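Local coordinates for protein catechol O-methyltransferase (Niastella koreensis GR20-10, PDB 7CVV) that transfers a methyl group from S-adenosylmethionine to catechol-like compounds with the help of magnesium, giving the meta and para products from protocatechuic acid in equal proportion, at residues A38-P43 against A68-I73; P43-F48 against D213-A218; I86-D91 against G116-I121; F137-K142 against V163-I168. One frame throughout, in Å; residues are numbered along the deposited sequence.

Contact 1 of 4, residues A38-P43 against A68-I73; sequences AISVSP and AGYSTI. With SAM (S-adenosylmethionine), chain D.
Tyr70 carries nearly all the direct packing here, its ring lying along the backbone of residues 40-43. Val41 brings CG2 to the ring edge, in plane, 3.6 Å from Tyr70 CD1, while Val41 O comes obliquely to within 3.3 Å of Tyr70 CE1. Over one face stands Ser40 OG, which is turned back to hydrogen-bond Val41 O at 2.8 Å. At the far end the phenol oxygen meets the pyrrolidine ring, with Tyr70 OH 3.3 Å from Pro43 CD. With CG anti to the backbone N (chi1 -176°), the ring swings off the start of helix 70-76 and runs against the loop. An alanine at this position is likely to open a gap beside Val41 and Pro43 and leave the loop less well supported. Loop and helix start together hold the methionine end of S-adenosylmethionine, in the manner of class I methyltransferases, where the glycine-containing turn after the first strand of the sheet receives the amino acid part. Val41 N donates to SAM OXT at 2.8 Å in a nearly straight bond (169°), and Ser71 N reaches SAM O at 3.2 Å, so each segment holds a different oxygen of the one carboxylate. SAM N in turn hydrogen-bonds Ser71 OG at 3.1 Å. Behind this first shell, Glu63 hydrogen-bonds both Ser71 OG and Thr72 OG1, positioning the first turn, and Ser42 OG caps helix 43-55 through Gln45 N. Trp74 meets the Tyr70 ring from its own helix.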
# COMPACT_ATOMS: atom_id res chain seq x y z
N ALA A 38 3.59 7.41 -23.33
CA ALA A 38 3.20 6.18 -22.62
C ALA A 38 3.73 6.26 -21.17
O ALA A 38 4.69 5.55 -20.85
CB ALA A 38 3.73 4.97 -23.35
N ILE A 39 3.12 7.11 -20.33
CA ILE A 39 3.64 7.42 -18.96
C ILE A 39 2.50 7.22 -17.94
O ILE A 39 2.53 7.89 -16.87
CB ILE A 39 4.26 8.83 -18.90
CG1 ILE A 39 3.24 9.92 -19.26
CG2 ILE A 39 5.50 8.88 -19.77
CD1 ILE A 39 3.67 11.32 -18.91
N SER A 40 1.58 6.31 -18.24
CA SER A 40 0.45 5.96 -17.34
C SER A 40 0.94 4.99 -16.25
O SER A 40 2.03 4.39 -16.40
CB SER A 40 -0.72 5.41 -18.12
OG SER A 40 -0.62 4.01 -18.30
N VAL A 41 0.16 4.85 -15.17
CA VAL A 41 0.36 3.76 -14.18
C VAL A 41 0.22 2.43 -14.91
O VAL A 41 -0.38 2.41 -15.98
CB VAL A 41 -0.60 3.84 -12.98
CG1 VAL A 41 -0.44 5.17 -12.26
CG2 VAL A 41 -2.06 3.58 -13.37
N SER A 42 0.76 1.35 -14.35
CA SER A 42 0.62 -0.04 -14.85
C SER A 42 -0.73 -0.56 -14.38
O SER A 42 -1.30 0.01 -13.46
CB SER A 42 1.73 -0.89 -14.32
OG SER A 42 1.44 -1.22 -12.98
N PRO A 43 -1.28 -1.65 -14.98
CA PRO A 43 -2.46 -2.30 -14.41
C PRO A 43 -2.33 -2.58 -12.89
O PRO A 43 -3.28 -2.30 -12.18
CB PRO A 43 -2.66 -3.60 -15.20
CG PRO A 43 -1.53 -3.64 -16.22
CD PRO A 43 -0.83 -2.29 -16.21
N ALA A 68 -4.56 10.11 -20.51
CA ALA A 68 -5.69 9.49 -21.26
C ALA A 68 -6.76 8.99 -20.29
O ALA A 68 -7.76 8.41 -20.77
CB ALA A 68 -5.19 8.38 -22.15
N GLY A 69 -6.56 9.20 -18.99
CA GLY A 69 -7.49 8.77 -17.92
C GLY A 69 -7.41 7.29 -17.59
O GLY A 69 -8.41 6.76 -17.11
N TYR A 70 -6.27 6.64 -17.77
CA TYR A 70 -6.06 5.22 -17.37
C TYR A 70 -6.26 5.09 -15.84
O TYR A 70 -7.13 4.31 -15.40
CB TYR A 70 -4.71 4.74 -17.89
CG TYR A 70 -4.42 3.29 -17.63
CD1 TYR A 70 -3.82 2.89 -16.45
CD2 TYR A 70 -4.75 2.32 -18.56
CE1 TYR A 70 -3.57 1.56 -16.18
CE2 TYR A 70 -4.49 0.99 -18.31
CZ TYR A 70 -3.91 0.60 -17.12
OH TYR A 70 -3.68 -0.73 -16.89
N SER A 71 -5.52 5.86 -15.05
CA SER A 71 -5.54 5.83 -13.56
C SER A 71 -6.93 6.24 -13.08
O SER A 71 -7.39 5.69 -12.08
CB SER A 71 -4.51 6.74 -12.97
OG SER A 71 -4.69 8.04 -13.47
N THR A 72 -7.53 7.19 -13.79
CA THR A 72 -8.88 7.75 -13.53
C THR A 72 -9.91 6.61 -13.56
O THR A 72 -10.66 6.50 -12.57
CB THR A 72 -9.17 8.88 -14.53
OG1 THR A 72 -8.00 9.70 -14.62
CG2 THR A 72 -10.36 9.71 -14.13
N ILE A 73 -9.90 5.77 -14.60
CA ILE A 73 -10.85 4.62 -14.76
C ILE A 73 -10.71 3.65 -13.56
O ILE A 73 -11.75 3.34 -12.96
CB ILE A 73 -10.69 3.94 -16.13
CG1 ILE A 73 -11.12 4.87 -17.27
CG2 ILE A 73 -11.45 2.63 -16.18
CD1 ILE A 73 -10.70 4.41 -18.66
N SAM D . -1.93 9.38 -13.83
CA SAM D . -2.19 9.20 -15.28
C SAM D . -2.37 7.70 -15.58
O SAM D . -3.15 7.38 -16.49
OXT SAM D . -1.72 6.90 -14.88
CB SAM D . -1.02 9.76 -16.10
CG SAM D . -0.70 11.26 -15.86
SD SAM D . 0.87 11.61 -16.72
CE SAM D . 2.03 10.91 -15.53
C5' SAM D . 1.17 13.38 -16.48
C4' SAM D . 0.05 14.30 -16.91
O4' SAM D . 0.14 15.51 -16.12
C3' SAM D . 0.05 14.73 -18.37
O3' SAM D . -1.24 14.51 -18.93
C2' SAM D . 0.36 16.22 -18.31
O2' SAM D . -0.31 16.98 -19.28
C1' SAM D . -0.22 16.58 -16.95
N9 SAM D . 0.32 17.80 -16.37
C8 SAM D . 1.63 18.20 -16.41
N7 SAM D . 1.83 19.34 -15.78
C5 SAM D . 0.59 19.69 -15.28
C6 SAM D . 0.16 20.79 -14.52
N6 SAM D . 0.98 21.76 -14.13
N1 SAM D . -1.14 20.83 -14.14
C2 SAM D . -1.94 19.83 -14.54
N3 SAM D . -1.66 18.76 -15.29
C4 SAM D . -0.36 18.74 -15.63

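Contact 2 of 4, residues P43-F48 against D213-A218; sequences PNQGKF and DGMALA
Helix 43-55 packs here across one face of the central sheet, against strand 213-220, and Phe48, Met215 and Leu217 form the apolar part of the join. The short segments run nearly parallel, 6° apart, with their axes 12.7 Å from each other, so the join is made by side chains, not backbone. A chi1 near 180° (-175°) carries the Phe48 ring away from its own backbone N and out to the strand. There Met215 SD makes a Met-aromatic contact, lying oblique to the ring with its centroid 5.5 Å away, and Leu217 CD1 comes to 4.4 Å from Phe48 CZ. Nearer the cofactor end, the Gln45 and Asp213 side chains approach from opposite directions, amide and carboxylate planes 75° apart. Gln45 NE2 lies 3.8 Å from Asp213 OD2, too long for a hydrogen bond, and the Asp213 side chain is poorly ordered. The salt-bridge partner of Asp213 OD2 is Lys210, while Leu217 and Phe48 also pack on Phe48 and Leu217, respectively, of the second subunit. The contact thus changes character along its length, from apolar packing continuous with the dimer interface to a looser polar meeting beside Asp165 and Asn166 of the magnesium site, where the Gln45 amide probably adds no more than weak electrostatic influence on Asp213.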
# COMPACT_ATOMS: atom_id res chain seq x y z
N PRO A 43 -1.28 -1.65 -14.98
CA PRO A 43 -2.46 -2.30 -14.41
C PRO A 43 -2.33 -2.58 -12.89
O PRO A 43 -3.28 -2.30 -12.18
CB PRO A 43 -2.66 -3.60 -15.20
CG PRO A 43 -1.53 -3.64 -16.22
CD PRO A 43 -0.83 -2.29 -16.21
N ASN A 44 -1.20 -3.12 -12.42
CA ASN A 44 -1.08 -3.56 -11.00
C ASN A 44 -1.09 -2.33 -10.08
O ASN A 44 -1.72 -2.39 -9.03
CB ASN A 44 0.14 -4.47 -10.78
CG ASN A 44 -0.01 -5.87 -11.37
OD1 ASN A 44 -1.13 -6.36 -11.56
ND2 ASN A 44 1.11 -6.52 -11.64
N GLN A 45 -0.44 -1.25 -10.48
CA GLN A 45 -0.53 0.06 -9.78
C GLN A 45 -1.98 0.56 -9.81
O GLN A 45 -2.45 1.10 -8.79
CB GLN A 45 0.36 1.11 -10.43
CG GLN A 45 1.83 1.01 -10.05
CD GLN A 45 2.73 1.83 -10.96
OE1 GLN A 45 2.50 3.02 -11.20
NE2 GLN A 45 3.77 1.19 -11.48
N GLY A 46 -2.63 0.40 -10.97
CA GLY A 46 -4.05 0.73 -11.18
C GLY A 46 -4.91 0.05 -10.14
O GLY A 46 -5.74 0.70 -9.49
N LYS A 47 -4.66 -1.23 -9.95
CA LYS A 47 -5.46 -2.03 -9.01
C LYS A 47 -5.12 -1.58 -7.60
O LYS A 47 -6.02 -1.51 -6.75
CB LYS A 47 -5.16 -3.51 -9.20
CG LYS A 47 -5.97 -4.40 -8.28
CD LYS A 47 -7.45 -4.23 -8.48
CE LYS A 47 -8.24 -5.36 -7.84
NZ LYS A 47 -8.04 -6.65 -8.55
N PHE A 48 -3.86 -1.29 -7.34
CA PHE A 48 -3.41 -0.81 -6.00
C PHE A 48 -4.16 0.49 -5.64
O PHE A 48 -4.71 0.61 -4.54
CB PHE A 48 -1.90 -0.66 -5.97
CG PHE A 48 -1.36 -0.30 -4.61
CD1 PHE A 48 -1.92 -0.84 -3.47
CD2 PHE A 48 -0.31 0.59 -4.48
CE1 PHE A 48 -1.41 -0.51 -2.22
CE2 PHE A 48 0.21 0.91 -3.22
CZ PHE A 48 -0.34 0.35 -2.10
N ASP A 213 10.37 2.75 -9.58
CA ASP A 213 9.31 3.76 -9.35
C ASP A 213 9.28 3.94 -7.82
O ASP A 213 9.72 3.01 -7.11
CB ASP A 213 7.99 3.24 -9.96
CG ASP A 213 6.82 4.20 -10.22
OD1 ASP A 213 6.45 4.96 -9.30
OD2 ASP A 213 6.23 4.12 -11.35
N GLY A 214 8.84 5.08 -7.32
CA GLY A 214 8.58 5.24 -5.89
C GLY A 214 7.26 5.94 -5.71
O GLY A 214 7.08 6.98 -6.35
N MET A 215 6.39 5.38 -4.88
CA MET A 215 5.10 6.03 -4.53
C MET A 215 5.14 6.52 -3.07
O MET A 215 5.52 5.73 -2.19
CB MET A 215 3.96 5.04 -4.71
CG MET A 215 2.81 5.65 -5.42
SD MET A 215 1.51 4.42 -5.61
CE MET A 215 1.13 4.60 -7.36
N ALA A 216 4.75 7.77 -2.82
CA ALA A 216 4.58 8.32 -1.46
C ALA A 216 3.14 8.09 -1.00
O ALA A 216 2.22 8.35 -1.79
CB ALA A 216 4.92 9.80 -1.41
N LEU A 217 2.96 7.60 0.22
CA LEU A 217 1.64 7.50 0.90
C LEU A 217 1.67 8.34 2.18
O LEU A 217 2.57 8.13 3.00
CB LEU A 217 1.36 6.04 1.20
CG LEU A 217 1.55 5.10 0.01
CD1 LEU A 217 1.16 3.68 0.36
CD2 LEU A 217 0.74 5.60 -1.18
N ALA A 218 0.74 9.28 2.33
CA ALA A 218 0.60 10.08 3.55
C ALA A 218 -0.88 10.11 3.93
O ALA A 218 -1.70 10.32 3.03
CB ALA A 218 1.16 11.47 3.33

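Contact 3 of 4, residues I86-D91 against G116-I121; sequences ITLEYD and GKAIDI. With SAM (S-adenosylmethionine), chain D.
Leu88 and Ile121 meet because Leu88 CG points opposite its own carbonyl carbon (chi1 -42°) and Ile121 sends CG2 opposite its backbone N, so the two branched ends pass alongside one another, running antiparallel. Leu88 CD2 touches Ile121 CG2 at 3.6 Å, and the other methyl, CD1, reaches Ala118 CB at 4.5 Å. One backbone bond joins the segments: Gly116 N donates to Glu89 O at 3.0 Å. Gly116 itself has a positive phi. An acidic residue ending the second strand of the sheet and gripping the ribose is a hallmark of class I methyltransferases, and Glu89 fills that place. Its OE1 accepts from SAM O3' at 2.6 Å, while OE2 takes the O2' hydroxyl and, on its anti side, Asp91 N at 2.8 Å. Thr66 N and Leu67 N also donate to OE1, which thus accepts from the ribose and from two backbone N-H groups that hold the carboxylate in place. At the other end of the adenosine, Ala118 N donates to SAM N1 at 3.3 Å, which reads the adenine edge. On the exposed side Tyr90 and Lys117 lie next to each other, Lys117 CG 3.6 Å from Tyr90 CD1.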
# COMPACT_ATOMS: atom_id res chain seq x y z
N ILE A 86 -12.76 14.23 -9.37
CA ILE A 86 -12.32 15.45 -10.09
C ILE A 86 -10.83 15.31 -10.39
O ILE A 86 -10.05 15.22 -9.43
CB ILE A 86 -12.66 16.70 -9.25
CG1 ILE A 86 -14.14 16.67 -8.84
CG2 ILE A 86 -12.29 17.97 -10.01
CD1 ILE A 86 -14.50 17.73 -7.83
N THR A 87 -10.49 15.29 -11.69
CA THR A 87 -9.13 15.09 -12.24
C THR A 87 -8.70 16.35 -12.99
O THR A 87 -9.48 16.81 -13.83
CB THR A 87 -9.10 13.82 -13.10
OG1 THR A 87 -7.75 13.66 -13.54
CG2 THR A 87 -10.06 13.83 -14.27
N LEU A 88 -7.50 16.87 -12.72
CA LEU A 88 -6.96 18.12 -13.32
C LEU A 88 -5.93 17.78 -14.42
O LEU A 88 -5.11 16.83 -14.20
CB LEU A 88 -6.36 19.02 -12.23
CG LEU A 88 -7.18 19.11 -10.95
CD1 LEU A 88 -6.65 20.17 -9.99
CD2 LEU A 88 -8.65 19.36 -11.27
N GLU A 89 -5.98 18.51 -15.54
CA GLU A 89 -5.15 18.28 -16.76
C GLU A 89 -4.83 19.61 -17.45
O GLU A 89 -5.76 20.28 -17.91
CB GLU A 89 -5.88 17.32 -17.71
CG GLU A 89 -5.11 17.03 -18.98
CD GLU A 89 -3.65 16.66 -18.75
OE1 GLU A 89 -3.38 15.70 -17.97
OE2 GLU A 89 -2.77 17.34 -19.33
N TYR A 90 -3.55 19.96 -17.56
CA TYR A 90 -3.08 21.21 -18.21
C TYR A 90 -3.38 21.16 -19.71
O TYR A 90 -3.65 22.18 -20.33
CB TYR A 90 -1.59 21.40 -17.93
CG TYR A 90 -0.92 22.50 -18.70
CD1 TYR A 90 -1.03 23.83 -18.30
CD2 TYR A 90 -0.10 22.21 -19.78
CE1 TYR A 90 -0.38 24.85 -18.98
CE2 TYR A 90 0.56 23.22 -20.47
CZ TYR A 90 0.42 24.53 -20.07
OH TYR A 90 1.07 25.51 -20.76
N ASP A 91 -3.32 19.96 -20.29
CA ASP A 91 -3.24 19.76 -21.75
C ASP A 91 -4.64 19.46 -22.29
O ASP A 91 -5.25 18.45 -21.98
CB ASP A 91 -2.19 18.69 -22.06
CG ASP A 91 -1.83 18.69 -23.53
OD1 ASP A 91 -2.76 18.76 -24.37
OD2 ASP A 91 -0.63 18.68 -23.81
N GLY A 116 -6.65 23.11 -17.26
CA GLY A 116 -5.93 24.26 -16.68
C GLY A 116 -4.78 23.82 -15.78
O GLY A 116 -4.69 22.60 -15.53
N LYS A 117 -3.94 24.75 -15.33
CA LYS A 117 -2.83 24.44 -14.40
C LYS A 117 -3.45 24.04 -13.06
O LYS A 117 -4.40 24.69 -12.64
CB LYS A 117 -1.87 25.62 -14.20
CG LYS A 117 -0.88 25.83 -15.33
CD LYS A 117 -0.46 27.27 -15.55
CE LYS A 117 0.71 27.69 -14.67
NZ LYS A 117 1.10 29.10 -14.93
N ALA A 118 -2.93 22.98 -12.45
CA ALA A 118 -3.28 22.51 -11.09
C ALA A 118 -3.18 23.69 -10.11
O ALA A 118 -4.13 23.89 -9.38
CB ALA A 118 -2.40 21.35 -10.68
N ILE A 119 -2.10 24.46 -10.11
CA ILE A 119 -1.87 25.53 -9.09
C ILE A 119 -2.91 26.67 -9.22
O ILE A 119 -2.95 27.55 -8.34
CB ILE A 119 -0.41 26.03 -9.16
CG1 ILE A 119 0.04 26.56 -7.80
CG2 ILE A 119 -0.19 27.07 -10.25
CD1 ILE A 119 0.50 25.47 -6.85
N ASP A 120 -3.74 26.69 -10.27
CA ASP A 120 -4.83 27.69 -10.47
C ASP A 120 -6.20 27.08 -10.12
O ASP A 120 -7.08 27.83 -9.63
CB ASP A 120 -4.92 28.16 -11.92
CG ASP A 120 -3.72 28.94 -12.41
OD1 ASP A 120 -2.92 29.36 -11.57
OD2 ASP A 120 -3.59 29.09 -13.63
N ILE A 121 -6.39 25.79 -10.44
CA ILE A 121 -7.66 25.06 -10.22
C ILE A 121 -7.79 24.71 -8.73
O ILE A 121 -8.95 24.60 -8.27
CB ILE A 121 -7.75 23.82 -11.12
CG1 ILE A 121 -7.81 24.23 -12.60
CG2 ILE A 121 -8.92 22.94 -10.73
CD1 ILE A 121 -8.16 23.11 -13.57
N SAM D . -1.93 9.38 -13.83
CA SAM D . -2.19 9.20 -15.28
C SAM D . -2.37 7.70 -15.58
O SAM D . -3.15 7.38 -16.49
OXT SAM D . -1.72 6.90 -14.88
CB SAM D . -1.02 9.76 -16.10
CG SAM D . -0.70 11.26 -15.86
SD SAM D . 0.87 11.61 -16.72
CE SAM D . 2.03 10.91 -15.53
C5' SAM D . 1.17 13.38 -16.48
C4' SAM D . 0.05 14.30 -16.91
O4' SAM D . 0.14 15.51 -16.12
C3' SAM D . 0.05 14.73 -18.37
O3' SAM D . -1.24 14.51 -18.93
C2' SAM D . 0.36 16.22 -18.31
O2' SAM D . -0.31 16.98 -19.28
C1' SAM D . -0.22 16.58 -16.95
N9 SAM D . 0.32 17.80 -16.37
C8 SAM D . 1.63 18.20 -16.41
N7 SAM D . 1.83 19.34 -15.78
C5 SAM D . 0.59 19.69 -15.28
C6 SAM D . 0.16 20.79 -14.52
N6 SAM D . 0.98 21.76 -14.13
N1 SAM D . -1.14 20.83 -14.14
C2 SAM D . -1.94 19.83 -14.54
N3 SAM D . -1.66 18.76 -15.29
C4 SAM D . -0.36 18.74 -15.63

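Contact 4 of 4, residues F137-K142 against V163-I168; sequences FIDADK and VADNVI. With SAM (S-adenosylmethionine), chain D.
Asp139 and Asp165 bring like-charged oxygens together across the contact, Asp139 OD1 lying 3.3 Å from Asp165 OD2. The two side chains extend alongside each other in one direction, their carboxylate planes turned 52° apart. Asn166 adds a third oxygen, its OD1 3.4 Å from Asp139 OD1, so the three magnesium-binding residues turn acceptors toward one another, as expected of groups gathered to share a cation. Asp213 brings another carboxylate close to Asp165. The remaining oxygen of Asp139 is used differently, as SAM N donates to OD2 at 2.6 Å; one side chain therefore links metal site and cofactor. The segments are the ends of strands 135-138 and 161-165, the neighbouring parallel strands of a beta-alpha-beta unit whose helix is 145-154, and the ligands sit at and beyond their carboxyl ends, where Rossmann-like folds place their active sites. Ile138 N donates to Val163 O at 2.7 Å and Asp165 N to Ile138 O at 3.2 Å, setting the register that lines up the two aspartates. Earlier on its strand, Phe137 has its ring turned away from its own backbone N (chi1 -174°); Val163 CG1 meets the ring edge 3.8 Å from Phe137 CD1, and Asp165 CB comes obliquely. The ring also packs on Val41 and Ser71. Replacing this phenylalanine with alanine would probably open a gap beside Val163 and leave the Asp165 side chain, along with Val41 and Ser71 of the cofactor site, less firmly packed. Farther out, Lys142 folds back, NZ hydrogen-bonding Ala140 O, while its CE lies 3.8 Å from Asn166 CB.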
# COMPACT_ATOMS: atom_id res chain seq x y z
N PHE A 137 -4.66 11.89 -5.47
CA PHE A 137 -3.59 11.30 -6.29
C PHE A 137 -2.86 12.43 -7.01
O PHE A 137 -3.49 13.07 -7.87
CB PHE A 137 -4.17 10.28 -7.27
CG PHE A 137 -3.13 9.52 -8.04
CD1 PHE A 137 -1.98 9.05 -7.41
CD2 PHE A 137 -3.28 9.27 -9.40
CE1 PHE A 137 -1.02 8.34 -8.12
CE2 PHE A 137 -2.31 8.58 -10.11
CZ PHE A 137 -1.18 8.12 -9.47
N ILE A 138 -1.60 12.69 -6.64
CA ILE A 138 -0.71 13.67 -7.31
C ILE A 138 0.23 12.93 -8.28
O ILE A 138 1.00 12.08 -7.82
CB ILE A 138 0.05 14.53 -6.28
CG1 ILE A 138 -0.89 15.20 -5.27
CG2 ILE A 138 0.91 15.55 -7.00
CD1 ILE A 138 -0.19 15.76 -4.04
N ASP A 139 0.18 13.29 -9.56
CA ASP A 139 0.90 12.61 -10.68
C ASP A 139 1.05 13.59 -11.86
O ASP A 139 0.79 13.20 -13.03
CB ASP A 139 0.17 11.33 -11.09
CG ASP A 139 1.02 10.34 -11.88
OD1 ASP A 139 2.26 10.25 -11.59
OD2 ASP A 139 0.45 9.66 -12.79
N ALA A 140 1.44 14.84 -11.58
CA ALA A 140 1.63 15.90 -12.60
C ALA A 140 3.13 16.24 -12.72
O ALA A 140 3.95 15.36 -12.37
CB ALA A 140 0.79 17.09 -12.22
N ASP A 141 3.46 17.43 -13.21
CA ASP A 141 4.85 17.99 -13.17
C ASP A 141 5.36 17.88 -11.73
O ASP A 141 4.53 17.98 -10.79
CB ASP A 141 4.91 19.40 -13.76
CG ASP A 141 3.96 20.44 -13.16
OD1 ASP A 141 2.84 20.07 -12.72
OD2 ASP A 141 4.34 21.63 -13.19
N LYS A 142 6.65 17.63 -11.56
CA LYS A 142 7.27 17.25 -10.26
C LYS A 142 7.79 18.47 -9.49
O LYS A 142 7.78 18.47 -8.26
CB LYS A 142 8.40 16.24 -10.46
CG LYS A 142 8.03 14.95 -11.19
CD LYS A 142 7.23 13.97 -10.34
CE LYS A 142 6.46 12.93 -11.14
NZ LYS A 142 5.66 13.54 -12.22
N VAL A 163 -1.57 10.49 -2.11
CA VAL A 163 -0.62 9.65 -2.88
C VAL A 163 0.11 10.55 -3.88
O VAL A 163 -0.55 11.37 -4.57
CB VAL A 163 -1.35 8.50 -3.59
CG1 VAL A 163 -0.37 7.60 -4.31
CG2 VAL A 163 -2.17 7.69 -2.62
N ALA A 164 1.43 10.38 -3.94
CA ALA A 164 2.35 11.11 -4.82
C ALA A 164 3.24 10.07 -5.47
O ALA A 164 3.93 9.32 -4.73
CB ALA A 164 3.15 12.12 -4.04
N ASP A 165 3.22 10.03 -6.80
CA ASP A 165 3.87 8.98 -7.61
C ASP A 165 5.21 9.50 -8.17
O ASP A 165 5.33 10.72 -8.37
CB ASP A 165 2.92 8.55 -8.72
CG ASP A 165 3.37 7.30 -9.42
OD1 ASP A 165 3.95 6.43 -8.74
OD2 ASP A 165 3.16 7.21 -10.64
N ASN A 166 6.16 8.59 -8.41
CA ASN A 166 7.48 8.82 -9.08
C ASN A 166 8.28 9.85 -8.28
O ASN A 166 8.64 10.89 -8.84
CB ASN A 166 7.32 9.23 -10.56
CG ASN A 166 6.36 8.34 -11.33
OD1 ASN A 166 5.30 8.80 -11.76
ND2 ASN A 166 6.72 7.07 -11.51
N VAL A 167 8.53 9.57 -7.00
CA VAL A 167 9.31 10.45 -6.09
C VAL A 167 10.69 9.86 -5.81
O VAL A 167 11.41 10.49 -5.03
CB VAL A 167 8.55 10.71 -4.77
CG1 VAL A 167 7.23 11.38 -5.04
CG2 VAL A 167 8.36 9.44 -3.93
N ILE A 168 11.03 8.71 -6.41
CA ILE A 168 12.35 8.00 -6.26
C ILE A 168 13.20 8.21 -7.53
O ILE A 168 14.42 8.49 -7.39
CB ILE A 168 12.09 6.52 -5.95
CG1 ILE A 168 11.63 6.30 -4.51
CG2 ILE A 168 13.30 5.66 -6.29
CD1 ILE A 168 12.57 6.83 -3.44
N SAM D . -1.93 9.38 -13.83
CA SAM D . -2.19 9.20 -15.28
C SAM D . -2.37 7.70 -15.58
O SAM D . -3.15 7.38 -16.49
OXT SAM D . -1.72 6.90 -14.88
CB SAM D . -1.02 9.76 -16.10
CG SAM D . -0.70 11.26 -15.86
SD SAM D . 0.87 11.61 -16.72
CE SAM D . 2.03 10.91 -15.53
C5' SAM D . 1.17 13.38 -16.48
C4' SAM D . 0.05 14.30 -16.91
O4' SAM D . 0.14 15.51 -16.12
C3' SAM D . 0.05 14.73 -18.37
O3' SAM D . -1.24 14.51 -18.93
C2' SAM D . 0.36 16.22 -18.31
O2' SAM D . -0.31 16.98 -19.28
C1' SAM D . -0.22 16.58 -16.95
N9 SAM D . 0.32 17.80 -16.37
C8 SAM D . 1.63 18.20 -16.41
N7 SAM D . 1.83 19.34 -15.78
C5 SAM D . 0.59 19.69 -15.28
C6 SAM D . 0.16 20.79 -14.52
N6 SAM D . 0.98 21.76 -14.13
N1 SAM D . -1.14 20.83 -14.14
C2 SAM D . -1.94 19.83 -14.54
N3 SAM D . -1.66 18.76 -15.29
C4 SAM D . -0.36 18.74 -15.63

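Overall arrangement
From the N terminus, the loop before helix 43-55 makes contact 1 with the start of helix 70-76, closing a short loop that includes strand 60-64. Contact 2 begins at Pro43, which it shares with contact 1, and reaches strand 213-220 near the C terminus; the two therefore cross along the chain. Contacts 3 and 4 follow contact 1 in series, and both are nested inside the long loop of contact 2. Contact 3 closes strand 84-89 onto the start of helix 118-127, and contact 4 pairs strands 135-138 and 161-165. Strand 213-220 lies next to 161-165, joining contacts 2 and 4 through the sheet, while contacts 1, 3 and 4 meet the same S-adenosylmethionine.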